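Local coordinates for protein R.MvaI (Kocuria varians, PDB 2OA9) that probably cleaves double-stranded DNA as a monomeric, metal-dependent restriction endonuclease that recognises its target sequence asymmetrically, at residues R110-K122 with R133-D145. Numbering follows the deposited sequence.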
loop_
_atom_site.group_PDB
_atom_site.type_symbol
_atom_site.label_atom_id
_atom_site.label_comp_id
_atom_site.label_asym_id
_atom_site.label_seq_id
_atom_site.Cartn_x
_atom_site.Cartn_y
_atom_site.Cartn_z
ATOM N N ARG A 110 -7.324 -1.919 17.553
ATOM C CA ARG A 110 -7.655 -0.997 18.640
ATOM C C ARG A 110 -8.594 0.033 18.073
ATOM O O ARG A 110 -8.564 0.297 16.866
ATOM C CB ARG A 110 -6.412 -0.211 19.100
ATOM C CG ARG A 110 -5.062 -0.925 19.068
ATOM C CD ARG A 110 -4.008 -0.264 20.006
ATOM N NE ARG A 110 -3.473 -1.176 21.021
ATOM C CZ ARG A 110 -4.178 -1.689 22.036
ATOM N NH1 ARG A 110 -5.465 -1.382 22.221
ATOM N NH2 ARG A 110 -3.583 -2.511 22.893
ATOM N N LYS A 111 -9.412 0.625 18.925
ATOM C CA LYS A 111 -10.119 1.861 18.590
ATOM C C LYS A 111 -9.130 3.012 18.587
ATOM O O LYS A 111 -8.170 3.029 19.369
ATOM C CB LYS A 111 -11.100 2.216 19.691
ATOM C CG LYS A 111 -12.302 1.369 19.843
ATOM C CD LYS A 111 -13.390 2.169 20.604
ATOM C CE LYS A 111 -13.040 2.468 22.042
ATOM N NZ LYS A 111 -14.210 2.988 22.804
ATOM N N THR A 112 -9.451 4.046 17.827
ATOM C CA THR A 112 -8.722 5.303 17.873
ATOM C C THR A 112 -9.056 6.008 19.160
ATOM O O THR A 112 -10.003 5.644 19.852
ATOM C CB THR A 112 -9.071 6.230 16.687
ATOM O OG1 THR A 112 -10.487 6.567 16.676
ATOM C CG2 THR A 112 -8.761 5.560 15.315
ATOM N N ASN A 113 -8.232 7.000 19.512
ATOM C CA ASN A 113 -8.506 7.833 20.694
ATOM C C ASN A 113 -8.088 9.302 20.506
ATOM O O ASN A 113 -7.418 9.876 21.360
ATOM C CB ASN A 113 -7.867 7.234 21.962
ATOM C CG ASN A 113 -8.594 7.652 23.230
ATOM O OD1 ASN A 113 -9.267 6.850 23.880
ATOM N ND2 ASN A 113 -8.486 8.913 23.571
ATOM N N SER A 114 -8.526 9.920 19.409
ATOM C CA SER A 114 -8.129 11.297 19.087
ATOM C C SER A 114 -8.964 12.319 19.858
ATOM O O SER A 114 -10.195 12.255 19.917
ATOM C CB SER A 114 -8.238 11.601 17.569
ATOM O OG SER A 114 -8.126 13.012 17.280
ATOM N N ASN A 115 -8.284 13.311 20.397
ATOM C CA ASN A 115 -8.973 14.423 21.029
ATOM C C ASN A 115 -9.552 15.450 20.061
ATOM O O ASN A 115 -10.187 16.400 20.480
ATOM C CB ASN A 115 -8.024 15.117 21.989
ATOM C CG ASN A 115 -7.703 14.266 23.183
ATOM O OD1 ASN A 115 -8.542 13.489 23.654
ATOM N ND2 ASN A 115 -6.482 14.394 23.680
ATOM N N SER A 116 -9.344 15.269 18.765
ATOM C CA SER A 116 -9.765 16.287 17.816
ATOM C C SER A 116 -11.160 15.995 17.270
ATOM O O SER A 116 -11.735 16.843 16.632
ATOM C CB SER A 116 -8.785 16.345 16.648
ATOM O OG SER A 116 -8.746 15.097 15.980
ATOM N N TYR A 117 -11.674 14.790 17.520
ATOM C CA TYR A 117 -13.005 14.409 17.062
ATOM C C TYR A 117 -13.831 13.953 18.239
ATOM O O TYR A 117 -13.275 13.533 19.254
ATOM C CB TYR A 117 -12.950 13.263 16.030
ATOM C CG TYR A 117 -12.277 13.674 14.760
ATOM C CD1 TYR A 117 -12.976 14.287 13.748
ATOM C CD2 TYR A 117 -10.911 13.491 14.585
ATOM C CE1 TYR A 117 -12.333 14.731 12.600
ATOM C CE2 TYR A 117 -10.267 13.922 13.421
ATOM C CZ TYR A 117 -10.993 14.503 12.429
ATOM O OH TYR A 117 -10.377 14.937 11.264
ATOM N N ASN A 118 -15.153 13.998 18.094
ATOM C CA ASN A 118 -16.055 13.544 19.156
ATOM C C ASN A 118 -16.457 12.069 19.010
ATOM O O ASN A 118 -17.332 11.580 19.732
ATOM C CB ASN A 118 -17.305 14.408 19.173
ATOM C CG ASN A 118 -17.000 15.833 19.589
ATOM O OD1 ASN A 118 -16.184 16.051 20.490
ATOM N ND2 ASN A 118 -17.629 16.802 18.945
ATOM N N TYR A 119 -15.805 11.390 18.058
ATOM C CA TYR A 119 -16.062 9.958 17.783
ATOM C C TYR A 119 -14.738 9.217 17.649
ATOM O O TYR A 119 -13.737 9.831 17.265
ATOM C CB TYR A 119 -16.932 9.759 16.522
ATOM C CG TYR A 119 -18.202 10.528 16.641
ATOM C CD1 TYR A 119 -19.303 9.969 17.305
ATOM C CD2 TYR A 119 -18.296 11.838 16.246
ATOM C CE1 TYR A 119 -20.440 10.686 17.527
ATOM C CE2 TYR A 119 -19.477 12.532 16.438
ATOM C CZ TYR A 119 -20.513 11.971 17.099
ATOM O OH TYR A 119 -21.658 12.718 17.311
ATOM N N ASP A 120 -14.758 7.931 18.004
ATOM C CA ASP A 120 -13.629 7.015 17.830
ATOM C C ASP A 120 -14.023 5.930 16.829
ATOM O O ASP A 120 -15.182 5.724 16.548
ATOM C CB ASP A 120 -13.226 6.367 19.132
ATOM C CG ASP A 120 -12.759 7.356 20.164
ATOM O OD1 ASP A 120 -12.114 8.347 19.791
ATOM O OD2 ASP A 120 -13.029 7.175 21.362
ATOM N N PHE A 121 -13.018 5.288 16.248
ATOM C CA PHE A 121 -13.227 4.439 15.091
ATOM C C PHE A 121 -12.431 3.153 15.236
ATOM O O PHE A 121 -11.333 3.178 15.759
ATOM C CB PHE A 121 -12.813 5.126 13.784
ATOM C CG PHE A 121 -13.495 6.420 13.543
ATOM C CD1 PHE A 121 -14.694 6.466 12.837
ATOM C CD2 PHE A 121 -12.966 7.604 14.022
ATOM C CE1 PHE A 121 -15.353 7.657 12.628
ATOM C CE2 PHE A 121 -13.628 8.808 13.807
ATOM C CZ PHE A 121 -14.815 8.823 13.125
ATOM N N LYS A 122 -12.972 2.064 14.670
ATOM C CA LYS A 122 -12.250 0.790 14.543
ATOM C C LYS A 122 -12.716 0.077 13.279
ATOM O O LYS A 122 -13.866 0.192 12.876
ATOM C CB LYS A 122 -12.474 -0.062 15.770
ATOM C CG LYS A 122 -11.564 -1.303 15.813
ATOM C CD LYS A 122 -11.512 -1.921 17.222
ATOM C CE LYS A 122 -12.815 -2.358 17.815
ATOM N NZ LYS A 122 -13.420 -3.514 17.130
ATOM N N ARG A 133 -16.143 -3.609 7.900
ATOM C CA ARG A 133 -16.963 -2.556 8.477
ATOM C C ARG A 133 -16.171 -1.525 9.229
ATOM O O ARG A 133 -15.197 -1.855 9.933
ATOM C CB ARG A 133 -17.983 -3.147 9.449
ATOM C CG ARG A 133 -18.925 -4.106 8.836
ATOM C CD ARG A 133 -20.003 -4.619 9.769
ATOM N NE ARG A 133 -20.970 -5.492 9.088
ATOM C CZ ARG A 133 -22.028 -5.055 8.399
ATOM N NH1 ARG A 133 -22.311 -3.761 8.296
ATOM N NH2 ARG A 133 -22.819 -5.925 7.783
ATOM N N LEU A 134 -16.599 -0.273 9.079
ATOM C CA LEU A 134 -16.165 0.817 9.956
ATOM C C LEU A 134 -17.098 0.938 11.148
ATOM O O LEU A 134 -18.262 1.305 10.984
ATOM C CB LEU A 134 -16.109 2.141 9.167
ATOM C CG LEU A 134 -15.662 3.386 9.937
ATOM C CD1 LEU A 134 -14.237 3.235 10.324
ATOM C CD2 LEU A 134 -15.838 4.586 9.110
ATOM N N GLU A 135 -16.578 0.669 12.346
ATOM C CA GLU A 135 -17.273 0.900 13.578
ATOM C C GLU A 135 -17.011 2.285 14.137
ATOM O O GLU A 135 -15.855 2.732 14.164
ATOM C CB GLU A 135 -16.826 -0.143 14.616
ATOM C CG GLU A 135 -17.119 -1.592 14.261
ATOM C CD GLU A 135 -16.569 -2.588 15.281
ATOM O OE1 GLU A 135 -15.529 -2.327 15.944
ATOM O OE2 GLU A 135 -17.188 -3.669 15.365
ATOM N N VAL A 136 -18.082 2.935 14.588
ATOM C CA VAL A 136 -18.022 4.284 15.121
ATOM C C VAL A 136 -18.528 4.248 16.548
ATOM O O VAL A 136 -19.584 3.692 16.824
ATOM C CB VAL A 136 -18.822 5.278 14.276
ATOM C CG1 VAL A 136 -18.564 6.664 14.727
ATOM C CG2 VAL A 136 -18.495 5.154 12.763
ATOM N N PHE A 137 -17.755 4.860 17.435
ATOM C CA PHE A 137 -18.039 4.895 18.852
ATOM C C PHE A 137 -18.126 6.330 19.297
ATOM O O PHE A 137 -17.342 7.189 18.861
ATOM C CB PHE A 137 -16.900 4.233 19.649
ATOM C CG PHE A 137 -16.625 2.806 19.272
ATOM C CD1 PHE A 137 -17.134 1.755 20.004
ATOM C CD2 PHE A 137 -15.806 2.520 18.192
ATOM C CE1 PHE A 137 -16.860 0.440 19.658
ATOM C CE2 PHE A 137 -15.560 1.198 17.826
ATOM C CZ PHE A 137 -16.086 0.183 18.535
ATOM N N ASP A 138 -19.058 6.612 20.195
ATOM C CA ASP A 138 -18.970 7.895 20.896
ATOM C C ASP A 138 -18.001 7.764 22.071
ATOM O O ASP A 138 -17.410 6.685 22.340
ATOM C CB ASP A 138 -20.338 8.481 21.242
ATOM C CG ASP A 138 -21.081 7.704 22.296
ATOM O OD1 ASP A 138 -20.468 6.967 23.113
ATOM O OD2 ASP A 138 -22.332 7.827 22.409
ATOM N N LYS A 139 -17.772 8.890 22.717
ATOM C CA LYS A 139 -16.732 8.989 23.747
ATOM C C LYS A 139 -17.150 8.300 25.035
ATOM O O LYS A 139 -16.321 8.120 25.932
ATOM C CB LYS A 139 -16.359 10.471 24.006
ATOM C CG LYS A 139 -15.615 11.132 22.849
ATOM C CD LYS A 139 -14.278 10.482 22.539
ATOM C CE LYS A 139 -13.590 11.177 21.366
ATOM N NZ LYS A 139 -12.143 10.795 21.262
ATOM N N GLN A 140 -18.417 7.900 25.114
ATOM C CA GLN A 140 -18.909 7.044 26.189
ATOM C C GLN A 140 -18.849 5.538 25.839
ATOM O O GLN A 140 -19.491 4.732 26.506
ATOM C CB GLN A 140 -20.332 7.469 26.570
ATOM C CG GLN A 140 -20.465 8.905 27.126
ATOM C CD GLN A 140 -20.357 9.991 26.059
ATOM O OE1 GLN A 140 -19.589 10.968 26.211
ATOM N NE2 GLN A 140 -21.147 9.850 24.989
ATOM N N ASP A 141 -18.060 5.178 24.818
ATOM C CA ASP A 141 -17.837 3.787 24.383
ATOM C C ASP A 141 -19.072 3.074 23.833
ATOM O O ASP A 141 -19.108 1.857 23.756
ATOM C CB ASP A 141 -17.174 2.933 25.481
ATOM C CG ASP A 141 -15.842 3.501 25.941
ATOM O OD1 ASP A 141 -15.168 4.194 25.155
ATOM O OD2 ASP A 141 -15.370 3.309 27.085
ATOM N N ILE A 142 -20.071 3.836 23.413
ATOM C CA ILE A 142 -21.219 3.248 22.744
ATOM C C ILE A 142 -20.857 3.100 21.262
ATOM O O ILE A 142 -20.540 4.095 20.625
ATOM C CB ILE A 142 -22.483 4.128 22.871
ATOM C CG1 ILE A 142 -22.853 4.387 24.340
ATOM C CG2 ILE A 142 -23.659 3.466 22.117
ATOM C CD1 ILE A 142 -23.430 3.171 25.018
ATOM N N MET A 143 -20.963 1.892 20.716
ATOM C CA MET A 143 -20.814 1.662 19.263
ATOM C C MET A 143 -22.129 2.040 18.595
ATOM O O MET A 143 -23.116 1.308 18.666
ATOM C CB MET A 143 -20.471 0.195 18.987
ATOM C CG MET A 143 -19.339 -0.110 18.083
ATOM S SD MET A 143 -19.702 -1.307 16.808
ATOM C CE MET A 143 -20.609 -0.133 15.818
ATOM N N ILE A 144 -22.134 3.197 17.964
ATOM C CA ILE A 144 -23.374 3.827 17.496
ATOM C C ILE A 144 -23.667 3.451 16.055
ATOM O O ILE A 144 -24.785 3.680 15.578
ATOM C CB ILE A 144 -23.418 5.373 17.747
ATOM C CG1 ILE A 144 -22.206 6.051 17.121
ATOM C CG2 ILE A 144 -23.520 5.699 19.266
ATOM C CD1 ILE A 144 -22.226 7.538 17.120
ATOM N N ASP A 145 -22.685 2.909 15.340
ATOM C CA ASP A 145 -22.859 2.700 13.895
ATOM C C ASP A 145 -21.804 1.765 13.384
ATOM O O ASP A 145 -20.620 2.033 13.591
ATOM C CB ASP A 145 -22.718 4.070 13.216
ATOM C CG ASP A 145 -22.999 4.078 11.714
ATOM O OD1 ASP A 145 -23.553 3.118 11.162
ATOM O OD2 ASP A 145 -22.770 5.106 11.027
HETATM O O HOH W 1 -14.773 5.667 22.356
HETATM O O HOH W 2 -18.820 11.696 21.887
#
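Asp120 and Phe137 pair in an antiparallel beta hairpin, where strand 119-126 lies against strand 131-138. Asp120 N donates to Phe137 O at 2.8 Å, and the return bond runs from Phe137 N to Asp120 O. Lys122 and Glu135 form the next hydrogen-bonded pair. On their face of the sheet, Lys111 lays its CD over the centre of the Phe137 ring, a CH-pi contact 3.5 Å from the centroid. The Lys111 chain bends at chi3 (-67°), and its NZ forms a salt bridge with Asp141 OD1, though the hydrogen bond is weak. Lys139 crosses Asp120 at about a right angle. Its NZ donates to Asp120 OD1 on the syn side at 2.9 Å and to Ser114 O from above the carbonyl plane. A methionine in place of Lys139 would probably leave the Asp120 carboxylate without this charge partner and the loop carbonyl of Ser114 without its donor. On the other face, Val136 lies beside Phe121, with CG1 4.0 Å from Phe121 CE1, and Ile144 CD1 meets Tyr119 CE1. Helix 83-91 covers this side: Tyr91 touches Val136 and Ile144 and packs edge-to-face with Tyr119. Further along the hairpin, Glu135 touches Asp124, which binds calcium in another structure of this protein. Beside it, Lys122 bends at chi3 and chi4, bringing NZ to Glu135 OE1 on the syn side at 2.7 Å.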